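Local coordinates for protein putative oxidoreductase (Gluconobacter oxydans, PDB 3WJ7) that is a reductase of the short-chain dehydrogenase/reductase family, probably interconverting carbonyl compounds and alcohols with a nicotinamide coenzyme, at residues V15-G20 with K79-V84; L42-T47 with L60-L65; L130-D135 with S302-F307; V211-N216 with I247-L252. All coordinates share one frame; numbering follows the deposited sequence.

Overall arrangement
Contacts 1 and 2 lie together in the parallel part of the Rossmann sheet. Strands 15-18 and 39-44 are neighbours there; the centres are about 12 Å apart, and V18 touches L42 and L43. Contact 2 falls within the chain enclosed by the segments of contact 1. On the other side of the chain's centre, with centres more than 30 Å from those of contacts 1 and 2, are contacts 3 and 4, their own centres about 13 Å apart; M306 and F307 meet G214 and L215. Both come later in the chain, contact 4 lying between the two segments of contact 3. Contact 4 belongs to the far end of the same mixed sheet, whereas contact 3 joins two loops beside it. Both ends of an extended SDR subunit are thus represented.

Contact 1: V15-G20 with K79-V84; sequences VTLVTG and KILFHV
T19 ties the ends of the two strands together: its OG1 lies in the plane of the H83 ring and hydrogen-bonds ND1 at 2.9 Å, either atom being a possible donor. With OG1 set between the backbone N and the carbonyl carbon (chi1 66°), the hydroxyl turns to strand 78-83. These are the first and fourth strands of a Rossmann fold; T19 opens the TGxxGxxG signature and G20 is its first glycine, and in relatives this loop binds the coenzyme pyrophosphate. NE2 of H83 is held in turn by T106. Behind this end runs regular parallel pairing: L17 N donates to I80 O (2.8 Å), F82 N to L17 O, and T19 N to F82 O, while V15 O takes the amide of K79. T16, V18 and F82 face L33 of helix 24-35; L81 turns to the other side, onto L109 of helix 95-115. Replacing T16 with an alanine would probably leave ND1 of H38 without the hydroxyl it bonds and open a gap beside F82. There the T16 methyl CG2 sits at the ring edge, 3.8 Å from CD2. On the opposite face L17 and L81 run side by side, CD2 of L17 3.8 Å from CD1 of L81.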
loop_
_atom_site.group_PDB
_atom_site.type_symbol
_atom_site.label_atom_id
_atom_site.label_comp_id
_atom_site.label_asym_id
_atom_site.label_seq_id
_atom_site.Cartn_x
_atom_site.Cartn_y
_atom_site.Cartn_z
ATOM N N VAL A 15 40.003 -1.643 -0.008
ATOM C CA VAL A 15 38.885 -2.394 -0.577
ATOM C C VAL A 15 37.788 -1.457 -1.089
ATOM O O VAL A 15 37.465 -0.457 -0.446
ATOM C CB VAL A 15 38.300 -3.404 0.424
ATOM C CG1 VAL A 15 37.153 -4.173 -0.207
ATOM C CG2 VAL A 15 39.381 -4.350 0.908
ATOM N N THR A 16 37.278 -1.776 -2.280
ATOM C CA THR A 16 36.099 -1.162 -2.859
ATOM C C THR A 16 34.895 -2.126 -2.670
ATOM O O THR A 16 34.902 -3.268 -3.145
ATOM C CB THR A 16 36.415 -0.820 -4.312
ATOM O OG1 THR A 16 37.419 0.181 -4.310
ATOM C CG2 THR A 16 35.219 -0.258 -5.066
ATOM N N LEU A 17 33.907 -1.692 -1.892
ATOM C CA LEU A 17 32.662 -2.475 -1.713
ATOM C C LEU A 17 31.609 -1.995 -2.710
ATOM O O LEU A 17 31.305 -0.807 -2.737
ATOM C CB LEU A 17 32.122 -2.353 -0.278
ATOM C CG LEU A 17 30.729 -2.950 0.083
ATOM C CD1 LEU A 17 30.713 -4.477 0.071
ATOM C CD2 LEU A 17 30.266 -2.477 1.452
ATOM N N VAL A 18 31.064 -2.890 -3.536
ATOM C CA VAL A 18 29.899 -2.528 -4.356
ATOM C C VAL A 18 28.705 -3.338 -3.940
ATOM O O VAL A 18 28.851 -4.507 -3.673
ATOM C CB VAL A 18 30.124 -2.566 -5.905
ATOM C CG1 VAL A 18 31.526 -2.975 -6.322
ATOM C CG2 VAL A 18 29.026 -3.348 -6.617
ATOM N N THR A 19 27.539 -2.715 -3.817
ATOM C CA THR A 19 26.322 -3.450 -3.478
ATOM C C THR A 19 25.543 -3.542 -4.752
ATOM O O THR A 19 25.882 -2.840 -5.698
ATOM C CB THR A 19 25.427 -2.693 -2.501
ATOM O OG1 THR A 19 24.927 -1.510 -3.145
ATOM C CG2 THR A 19 26.189 -2.347 -1.238
ATOM N N GLY A 20 24.489 -4.364 -4.785
ATOM C CA GLY A 20 23.725 -4.549 -5.999
ATOM C C GLY A 20 24.470 -5.110 -7.214
ATOM O O GLY A 20 24.030 -4.919 -8.348
ATOM N N LYS A 79 37.549 1.328 1.794
ATOM C CA LYS A 79 37.852 2.734 1.590
ATOM C C LYS A 79 36.738 3.452 0.803
ATOM O O LYS A 79 36.476 4.662 1.014
ATOM C CB LYS A 79 39.201 2.837 0.835
ATOM C CG LYS A 79 39.567 4.228 0.301
ATOM C CD LYS A 79 40.803 4.196 -0.601
ATOM C CE LYS A 79 41.415 5.591 -0.778
ATOM N NZ LYS A 79 41.902 5.811 -2.174
ATOM N N ILE A 80 36.143 2.705 -0.136
ATOM C CA ILE A 80 35.225 3.219 -1.155
ATOM C C ILE A 80 33.998 2.303 -1.311
ATOM O O ILE A 80 34.098 1.057 -1.400
ATOM C CB ILE A 80 35.899 3.329 -2.532
ATOM C CG1 ILE A 80 36.988 4.427 -2.550
ATOM C CG2 ILE A 80 34.888 3.626 -3.622
ATOM C CD1 ILE A 80 38.096 4.065 -3.515
ATOM N N LEU A 81 32.849 2.957 -1.340
ATOM C CA LEU A 81 31.585 2.316 -1.447
ATOM C C LEU A 81 30.823 2.860 -2.666
ATOM O O LEU A 81 30.635 4.079 -2.827
ATOM C CB LEU A 81 30.782 2.529 -0.174
ATOM C CG LEU A 81 29.322 2.076 -0.319
ATOM C CD1 LEU A 81 29.227 0.558 -0.535
ATOM C CD2 LEU A 81 28.500 2.495 0.884
ATOM N N PHE A 82 30.431 1.916 -3.521
ATOM C CA PHE A 82 29.448 2.106 -4.585
ATOM C C PHE A 82 28.131 1.468 -4.159
ATOM O O PHE A 82 28.037 0.241 -4.082
ATOM C CB PHE A 82 29.926 1.452 -5.875
ATOM C CG PHE A 82 31.041 2.169 -6.506
ATOM C CD1 PHE A 82 30.805 3.070 -7.527
ATOM C CD2 PHE A 82 32.353 1.978 -6.056
ATOM C CE1 PHE A 82 31.874 3.766 -8.135
ATOM C CE2 PHE A 82 33.408 2.673 -6.635
ATOM C CZ PHE A 82 33.178 3.558 -7.685
ATOM N N HIS A 83 27.127 2.280 -3.885
ATOM C CA HIS A 83 25.815 1.749 -3.519
ATOM C C HIS A 83 24.960 1.703 -4.754
ATOM O O HIS A 83 24.502 2.724 -5.198
ATOM C CB HIS A 83 25.114 2.630 -2.476
ATOM C CG HIS A 83 23.771 2.102 -2.060
ATOM N ND1 HIS A 83 23.393 0.787 -2.263
ATOM C CD2 HIS A 83 22.725 2.703 -1.438
ATOM C CE1 HIS A 83 22.175 0.608 -1.793
ATOM N NE2 HIS A 83 21.750 1.756 -1.290
ATOM N N VAL A 84 24.763 0.535 -5.325
ATOM C CA VAL A 84 23.853 0.440 -6.456
ATOM C C VAL A 84 22.589 -0.371 -6.077
ATOM O O VAL A 84 22.691 -1.428 -5.484
ATOM C CB VAL A 84 24.532 -0.204 -7.674
ATOM C CG1 VAL A 84 23.605 -0.089 -8.894
ATOM C CG2 VAL A 84 25.910 0.419 -7.935
#

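Contact 2: L42-T47 with L60-L65; sequences LLVRPT and LAVGDL
L43 fills the closely packed side of this contact by splitting its two methyls. Its CG is anti to the backbone N (chi1 -176°), and from there CD1 lies against the backbone of G63, 3.8 Å from CA, while CD2 meets CD2 of L65 at 3.7 Å. G63 lets the methyl come this close, since a side chain there would run into CD1. A61 adds its CB to the same face, and A74 of helix 71-75 covers both L43 and A61. Underneath, the backbones are joined by three hydrogen bonds: A61 N to L42 O, then V44 N to A61 O (2.9 Å) and G63 N to V44 O (3.1 Å). The two segments carry the second and third strands of the Rossmann fold, parallel neighbours with 59-62 as the edge strand, their short axes 33° apart. On the other face the cover thins out. L60 and V62 are exposed, yet both reach back to V44: CD2 of L60 stands 3.8 Å from CG1, and CG2 of V62 touches CG2. Past the strand ends contact becomes sparse. The ring of P46 rests its CD on CG1 of V62 and near the carbonyl oxygen of G63. R45 leaves the strand pointing away, and its chain, extended from CG to NE, passes D64 with NE 3.8 Å from OD2, a long salt bridge with the guanidinium and carboxylate planes turned 71° against each other. The other carboxylate oxygen of D64, OD1, makes a weak hydrogen bond with OG of S66.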
loop_
_atom_site.group_PDB
_atom_site.type_symbol
_atom_site.label_atom_id
_atom_site.label_comp_id
_atom_site.label_asym_id
_atom_site.label_seq_id
_atom_site.Cartn_x
_atom_site.Cartn_y
_atom_site.Cartn_z
ATOM N N LEU A 42 31.853 -7.821 -2.805
ATOM C CA LEU A 42 30.523 -7.656 -3.375
ATOM C C LEU A 42 29.518 -8.040 -2.309
ATOM O O LEU A 42 29.559 -9.147 -1.825
ATOM C CB LEU A 42 30.379 -8.523 -4.632
ATOM C CG LEU A 42 31.442 -8.294 -5.732
ATOM C CD1 LEU A 42 31.225 -9.180 -6.938
ATOM C CD2 LEU A 42 31.585 -6.852 -6.190
ATOM N N LEU A 43 28.654 -7.129 -1.893
ATOM C CA LEU A 43 27.627 -7.505 -0.944
ATOM C C LEU A 43 26.533 -8.190 -1.740
ATOM O O LEU A 43 26.133 -7.692 -2.790
ATOM C CB LEU A 43 27.070 -6.295 -0.204
ATOM C CG LEU A 43 26.051 -6.583 0.897
ATOM C CD1 LEU A 43 26.707 -7.001 2.221
ATOM C CD2 LEU A 43 25.141 -5.375 1.117
ATOM N N VAL A 44 26.110 -9.355 -1.262
ATOM C CA VAL A 44 24.987 -10.106 -1.844
ATOM C C VAL A 44 24.020 -10.566 -0.747
ATOM O O VAL A 44 24.418 -10.684 0.431
ATOM C CB VAL A 44 25.476 -11.371 -2.555
ATOM C CG1 VAL A 44 26.356 -11.019 -3.752
ATOM C CG2 VAL A 44 26.203 -12.276 -1.558
ATOM N N ARG A 45 22.768 -10.822 -1.148
ATOM C CA ARG A 45 21.710 -11.325 -0.255
ATOM C C ARG A 45 21.832 -12.834 0.060
ATOM O O ARG A 45 22.344 -13.601 -0.769
ATOM C CB ARG A 45 20.331 -11.031 -0.853
ATOM C CG ARG A 45 19.637 -9.783 -0.309
ATOM C CD ARG A 45 18.145 -9.775 -0.676
ATOM N NE ARG A 45 17.478 -8.482 -0.457
ATOM C CZ ARG A 45 17.455 -7.468 -1.332
ATOM N NH1 ARG A 45 18.072 -7.569 -2.510
ATOM N NH2 ARG A 45 16.818 -6.340 -1.027
ATOM N N PRO A 46 21.371 -13.261 1.267
ATOM C CA PRO A 46 21.221 -14.697 1.615
ATOM C C PRO A 46 20.599 -15.536 0.479
ATOM O O PRO A 46 21.075 -16.639 0.186
ATOM C CB PRO A 46 20.288 -14.673 2.848
ATOM C CG PRO A 46 20.330 -13.265 3.387
ATOM C CD PRO A 46 21.120 -12.392 2.438
ATOM N N THR A 47 19.548 -14.994 -0.142
ATOM C CA THR A 47 18.916 -15.544 -1.356
ATOM C C THR A 47 19.861 -15.548 -2.581
ATOM O O THR A 47 20.678 -16.458 -2.725
ATOM C CB THR A 47 17.597 -14.789 -1.671
ATOM O OG1 THR A 47 17.776 -13.375 -1.469
ATOM C CG2 THR A 47 16.467 -15.285 -0.759
ATOM N N LEU A 60 33.326 -11.990 -1.379
ATOM C CA LEU A 60 31.901 -11.925 -1.246
ATOM C C LEU A 60 31.537 -11.738 0.205
ATOM O O LEU A 60 31.929 -12.525 1.047
ATOM C CB LEU A 60 31.268 -13.179 -1.832
ATOM C CG LEU A 60 31.191 -13.016 -3.346
ATOM C CD1 LEU A 60 31.776 -14.226 -4.065
ATOM C CD2 LEU A 60 29.759 -12.726 -3.774
ATOM N N ALA A 61 30.814 -10.668 0.497
ATOM C CA ALA A 61 30.191 -10.489 1.814
ATOM C C ALA A 61 28.694 -10.703 1.669
ATOM O O ALA A 61 28.082 -10.242 0.702
ATOM C CB ALA A 61 30.480 -9.097 2.385
ATOM N N VAL A 62 28.135 -11.429 2.629
ATOM C CA VAL A 62 26.704 -11.692 2.727
ATOM C C VAL A 62 26.113 -10.755 3.802
ATOM O O VAL A 62 26.666 -10.594 4.893
ATOM C CB VAL A 62 26.440 -13.183 3.072
ATOM C CG1 VAL A 62 24.946 -13.486 3.119
ATOM C CG2 VAL A 62 27.124 -14.087 2.054
ATOM N N GLY A 63 24.988 -10.135 3.472
ATOM C CA GLY A 63 24.381 -9.106 4.304
ATOM C C GLY A 63 23.041 -8.669 3.732
ATOM O O GLY A 63 22.563 -9.182 2.712
ATOM N N ASP A 64 22.442 -7.694 4.393
ATOM C CA ASP A 64 21.077 -7.334 4.140
ATOM C C ASP A 64 20.892 -5.952 4.729
ATOM O O ASP A 64 21.069 -5.765 5.928
ATOM C CB ASP A 64 20.192 -8.334 4.874
ATOM C CG ASP A 64 18.780 -8.356 4.357
ATOM O OD1 ASP A 64 17.873 -8.135 5.181
ATOM O OD2 ASP A 64 18.584 -8.598 3.140
ATOM N N LEU A 65 20.547 -4.997 3.874
ATOM C CA LEU A 65 20.462 -3.577 4.204
ATOM C C LEU A 65 19.526 -3.199 5.361
ATOM O O LEU A 65 19.784 -2.239 6.112
ATOM C CB LEU A 65 20.076 -2.817 2.939
ATOM C CG LEU A 65 21.009 -3.033 1.740
ATOM C CD1 LEU A 65 20.831 -1.925 0.719
ATOM C CD2 LEU A 65 22.455 -3.043 2.212
#

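Contact 3: L130-D135 with S302-F307; sequences LGLRSD and SKKLMF
L132 and K304 carry most of this contact, their side chains meeting at a slant with no direct hydrogen bond between the segments. L132 points at the other loop and spreads its branches: CD1 lies near CB of K304, while CD2 comes to 3.6 Å from the carbonyl oxygen of L305 and also touches CA of M306. K304 lays its aliphatic part across the first loop, CD standing 3.9 Å from CB of L132 and 3.8 Å from R133 O. Bends at chi3 (-140°) and chi4 then leave NZ 3.6 Å from OG of S134. An alanine in place of K304 would probably uncover CB of L132 and leave a gap over the R133 carbonyl. That carbonyl also takes part in the polar link: a water donates to R133 O at 3.0 Å and accepts from L305 N. K155 of helix 153-172 borders both L132 and M306, and F308 also packs on L132. M306 itself is the centre of an inverse gamma turn, with F307 N bonding weakly back to L305 O. The whole is irregular loop-to-loop packing, joining the loop after strand 120-124 to the one between helices 296-302 and 311-317 of an extended SDR fold.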
loop_
_atom_site.group_PDB
_atom_site.type_symbol
_atom_site.label_atom_id
_atom_site.label_comp_id
_atom_site.label_asym_id
_atom_site.label_seq_id
_atom_site.Cartn_x
_atom_site.Cartn_y
_atom_site.Cartn_z
ATOM N N LEU A 130 14.577 13.083 -10.050
ATOM C CA LEU A 130 14.841 14.479 -10.437
ATOM C C LEU A 130 13.587 15.206 -10.927
ATOM O O LEU A 130 12.531 14.591 -11.046
ATOM C CB LEU A 130 15.916 14.556 -11.502
ATOM C CG LEU A 130 17.294 13.982 -11.181
ATOM C CD1 LEU A 130 18.258 14.405 -12.254
ATOM C CD2 LEU A 130 17.832 14.409 -9.858
ATOM N N GLY A 131 13.700 16.515 -11.194
ATOM C CA GLY A 131 12.550 17.331 -11.617
ATOM C C GLY A 131 12.345 17.283 -13.119
ATOM O O GLY A 131 13.236 16.862 -13.835
ATOM N N LEU A 132 11.167 17.692 -13.587
ATOM C CA LEU A 132 10.891 17.805 -15.018
ATOM C C LEU A 132 10.451 19.187 -15.463
ATOM O O LEU A 132 9.811 19.935 -14.719
ATOM C CB LEU A 132 9.817 16.816 -15.452
ATOM C CG LEU A 132 10.192 15.362 -15.246
ATOM C CD1 LEU A 132 8.958 14.469 -15.346
ATOM C CD2 LEU A 132 11.278 14.951 -16.229
ATOM N N ARG A 133 10.764 19.480 -16.714
ATOM C CA ARG A 133 10.293 20.664 -17.389
ATOM C C ARG A 133 8.989 20.393 -18.161
ATOM O O ARG A 133 8.671 19.239 -18.499
ATOM C CB ARG A 133 11.380 21.120 -18.336
ATOM C CG ARG A 133 12.446 21.966 -17.666
ATOM C CD ARG A 133 13.596 22.155 -18.630
ATOM N NE ARG A 133 14.264 23.446 -18.473
ATOM C CZ ARG A 133 13.847 24.573 -19.036
ATOM N NH1 ARG A 133 12.747 24.591 -19.778
ATOM N NH2 ARG A 133 14.522 25.686 -18.831
ATOM N N SER A 134 8.226 21.450 -18.440
ATOM C CA SER A 134 6.949 21.275 -19.134
ATOM C C SER A 134 7.043 21.619 -20.603
ATOM O O SER A 134 6.358 21.036 -21.429
ATOM C CB SER A 134 5.880 22.110 -18.463
ATOM O OG SER A 134 5.876 21.800 -17.085
ATOM N N ASP A 135 7.910 22.571 -20.916
ATOM C CA ASP A 135 8.137 23.042 -22.274
ATOM C C ASP A 135 8.971 22.052 -23.119
ATOM O O ASP A 135 9.409 22.390 -24.223
ATOM C CB ASP A 135 8.894 24.368 -22.184
ATOM C CG ASP A 135 10.232 24.210 -21.470
ATOM O OD1 ASP A 135 10.377 23.254 -20.686
ATOM O OD2 ASP A 135 11.157 25.006 -21.701
ATOM N N SER A 302 2.600 12.763 -15.826
ATOM C CA SER A 302 3.197 11.681 -16.595
ATOM C C SER A 302 3.266 11.997 -18.084
ATOM O O SER A 302 4.003 11.356 -18.821
ATOM C CB SER A 302 2.418 10.400 -16.346
ATOM O OG SER A 302 1.036 10.642 -16.516
ATOM N N LYS A 303 2.479 12.977 -18.513
ATOM C CA LYS A 303 2.525 13.543 -19.859
ATOM C C LYS A 303 3.887 14.145 -20.172
ATOM O O LYS A 303 4.260 14.221 -21.339
ATOM C CB LYS A 303 1.506 14.703 -20.013
ATOM C CG LYS A 303 0.265 14.436 -20.864
ATOM C CD LYS A 303 -0.639 15.682 -20.890
ATOM C CE LYS A 303 -1.989 15.443 -21.582
ATOM N NZ LYS A 303 -1.961 15.635 -23.072
ATOM N N LYS A 304 4.585 14.636 -19.157
ATOM C CA LYS A 304 5.828 15.392 -19.387
ATOM C C LYS A 304 6.866 14.453 -19.939
ATOM O O LYS A 304 6.897 13.287 -19.576
ATOM C CB LYS A 304 6.351 16.052 -18.103
ATOM C CG LYS A 304 5.406 17.055 -17.418
ATOM C CD LYS A 304 6.110 17.636 -16.211
ATOM C CE LYS A 304 5.191 17.809 -15.023
ATOM N NZ LYS A 304 4.831 19.242 -14.839
ATOM N N LEU A 305 7.676 14.936 -20.873
ATOM C CA LEU A 305 8.713 14.098 -21.436
ATOM C C LEU A 305 9.846 13.925 -20.410
ATOM O O LEU A 305 10.220 14.866 -19.718
ATOM C CB LEU A 305 9.245 14.689 -22.736
ATOM C CG LEU A 305 8.244 15.141 -23.810
ATOM C CD1 LEU A 305 8.961 15.665 -25.050
ATOM C CD2 LEU A 305 7.245 14.050 -24.170
ATOM N N MET A 306 10.379 12.713 -20.315
ATOM C CA MET A 306 11.484 12.434 -19.425
ATOM C C MET A 306 12.811 12.676 -20.147
ATOM O O MET A 306 13.556 11.747 -20.491
ATOM C CB MET A 306 11.374 11.012 -18.888
ATOM C CG MET A 306 10.206 10.826 -17.940
ATOM S SD MET A 306 10.580 9.460 -16.828
ATOM C CE MET A 306 11.783 10.101 -15.595
ATOM N N PHE A 307 13.096 13.943 -20.376
ATOM C CA PHE A 307 14.231 14.346 -21.194
ATOM C C PHE A 307 15.237 15.026 -20.280
ATOM O O PHE A 307 14.867 15.858 -19.437
ATOM C CB PHE A 307 13.731 15.256 -22.297
ATOM C CG PHE A 307 13.282 14.527 -23.555
ATOM C CD1 PHE A 307 13.100 13.132 -23.577
ATOM C CD2 PHE A 307 13.013 15.253 -24.722
ATOM C CE1 PHE A 307 12.691 12.477 -24.735
ATOM C CE2 PHE A 307 12.597 14.601 -25.889
ATOM C CZ PHE A 307 12.436 13.212 -25.892
HETATM O O HOH W 1 8.231 17.944 -21.166
#

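Contact 4: V211-N216 with I247-L252; sequences VETGLN and IMLGDL
A trans first torsion (chi1 -176°) and a bend at chi2 (56°) fold the carboxylate of E212 back to the start of helix 249-259. OE1 accepts the amide of G250 at 3.1 Å, on the syn side and 16° out of the carboxylate plane. Here an antiparallel strand pair at the far end of the Rossmann sheet runs straight into a helix, with M248 as N-cap residue. The negative carboxylate at this N-terminus would be favoured by the helix dipole; its OE2 also has a weak, long ion pair with K268. L215 and I247 form the hydrogen-bonded pair, L215 N to I247 O and I247 N to L215 O (2.8 Å), both nearly straight; G214 faces M248 in the adjoining non-hydrogen-bonded pair. One step on, L249 N donates to T213 O at 2.7 Å, binding the first helical residue to the strand's approach. M248, bent at chi2 and chi3, folds CE over the T213 carbonyl, its side chain crossing that of E212 at about a right angle, while F307 packs on it. L249 points at the first segment, laying CD2 by V211 O. On the other face, L215 CD2 touches CG2 of I247 (3.8 Å), and L215 CD1 meets L249 CD1 at 4.0 Å.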
loop_
_atom_site.group_PDB
_atom_site.type_symbol
_atom_site.label_atom_id
_atom_site.label_comp_id
_atom_site.label_asym_id
_atom_site.label_seq_id
_atom_site.Cartn_x
_atom_site.Cartn_y
_atom_site.Cartn_z
ATOM N N VAL A 211 1.936 3.170 -25.909
ATOM C CA VAL A 211 1.553 4.530 -25.567
ATOM C C VAL A 211 2.792 5.381 -25.714
ATOM O O VAL A 211 3.844 5.052 -25.152
ATOM C CB VAL A 211 1.011 4.603 -24.118
ATOM C CG1 VAL A 211 0.613 6.019 -23.772
ATOM C CG2 VAL A 211 -0.164 3.637 -23.927
ATOM N N GLU A 212 2.670 6.451 -26.495
ATOM C CA GLU A 212 3.780 7.325 -26.841
ATOM C C GLU A 212 4.290 7.992 -25.573
ATOM O O GLU A 212 3.531 8.317 -24.658
ATOM C CB GLU A 212 3.330 8.387 -27.872
ATOM C CG GLU A 212 4.401 9.341 -28.439
ATOM C CD GLU A 212 5.619 8.642 -29.116
ATOM O OE1 GLU A 212 6.350 7.871 -28.461
ATOM O OE2 GLU A 212 5.887 8.878 -30.310
ATOM N N THR A 213 5.599 8.157 -25.514
ATOM C CA THR A 213 6.223 9.048 -24.550
ATOM C C THR A 213 7.714 9.236 -24.808
ATOM O O THR A 213 8.263 8.654 -25.750
ATOM C CB THR A 213 5.978 8.638 -23.084
ATOM O OG1 THR A 213 6.313 9.765 -22.258
ATOM C CG2 THR A 213 6.776 7.400 -22.676
ATOM N N GLY A 214 8.340 10.061 -23.973
ATOM C CA GLY A 214 9.729 10.441 -24.149
ATOM C C GLY A 214 10.561 9.894 -23.027
ATOM O O GLY A 214 10.158 9.952 -21.868
ATOM N N LEU A 215 11.727 9.362 -23.366
ATOM C CA LEU A 215 12.647 8.908 -22.356
ATOM C C LEU A 215 14.042 9.220 -22.829
ATOM O O LEU A 215 14.219 9.753 -23.904
ATOM C CB LEU A 215 12.456 7.406 -22.002
ATOM C CG LEU A 215 12.550 6.170 -22.937
ATOM C CD1 LEU A 215 11.442 5.205 -22.486
ATOM C CD2 LEU A 215 12.378 6.399 -24.436
ATOM N N ASN A 216 15.016 8.890 -21.996
ATOM C CA ASN A 216 16.396 9.079 -22.289
ATOM C C ASN A 216 17.006 7.713 -22.109
ATOM O O ASN A 216 16.943 7.162 -21.005
ATOM C CB ASN A 216 16.968 10.035 -21.255
ATOM C CG ASN A 216 18.425 10.392 -21.490
ATOM O OD1 ASN A 216 19.307 9.534 -21.484
ATOM N ND2 ASN A 216 18.681 11.677 -21.622
ATOM N N ILE A 247 14.898 10.400 -26.541
ATOM C CA ILE A 247 14.262 9.735 -27.655
ATOM C C ILE A 247 12.778 9.446 -27.371
ATOM O O ILE A 247 12.394 9.174 -26.248
ATOM C CB ILE A 247 15.080 8.490 -28.098
ATOM C CG1 ILE A 247 14.702 8.075 -29.550
ATOM C CG2 ILE A 247 14.963 7.375 -27.068
ATOM C CD1 ILE A 247 15.322 6.790 -30.089
ATOM N N MET A 248 11.937 9.580 -28.384
ATOM C CA MET A 248 10.535 9.251 -28.221
ATOM C C MET A 248 10.420 7.742 -28.355
ATOM O O MET A 248 11.273 7.105 -28.963
ATOM C CB MET A 248 9.642 9.963 -29.251
ATOM C CG MET A 248 9.681 11.501 -29.233
ATOM S SD MET A 248 9.065 12.371 -27.774
ATOM C CE MET A 248 7.493 11.572 -27.385
ATOM N N LEU A 249 9.386 7.168 -27.755
ATOM C CA LEU A 249 9.270 5.730 -27.677
ATOM C C LEU A 249 9.019 5.162 -29.093
ATOM O O LEU A 249 9.534 4.100 -29.455
ATOM C CB LEU A 249 8.173 5.373 -26.664
ATOM C CG LEU A 249 8.083 3.982 -26.046
ATOM C CD1 LEU A 249 9.397 3.482 -25.460
ATOM C CD2 LEU A 249 7.003 3.947 -24.967
ATOM N N GLY A 250 8.245 5.897 -29.899
ATOM C CA GLY A 250 7.989 5.538 -31.296
ATOM C C GLY A 250 9.290 5.426 -32.090
ATOM O O GLY A 250 9.486 4.456 -32.861
ATOM N N ASP A 251 10.189 6.388 -31.876
ATOM C CA ASP A 251 11.477 6.404 -32.567
ATOM C C ASP A 251 12.337 5.236 -32.138
ATOM O O ASP A 251 12.956 4.585 -32.970
ATOM C CB ASP A 251 12.205 7.729 -32.346
ATOM C CG ASP A 251 11.490 8.904 -33.005
ATOM O OD1 ASP A 251 10.817 8.705 -34.044
ATOM O OD2 ASP A 251 11.578 10.030 -32.469
ATOM N N LEU A 252 12.360 4.981 -30.839
ATOM C CA LEU A 252 12.986 3.799 -30.293
ATOM C C LEU A 252 12.532 2.519 -30.994
ATOM O O LEU A 252 13.365 1.708 -31.399
ATOM C CB LEU A 252 12.693 3.678 -28.789
ATOM C CG LEU A 252 13.370 2.482 -28.123
ATOM C CD1 LEU A 252 14.893 2.541 -28.271
ATOM C CD2 LEU A 252 12.980 2.390 -26.657
#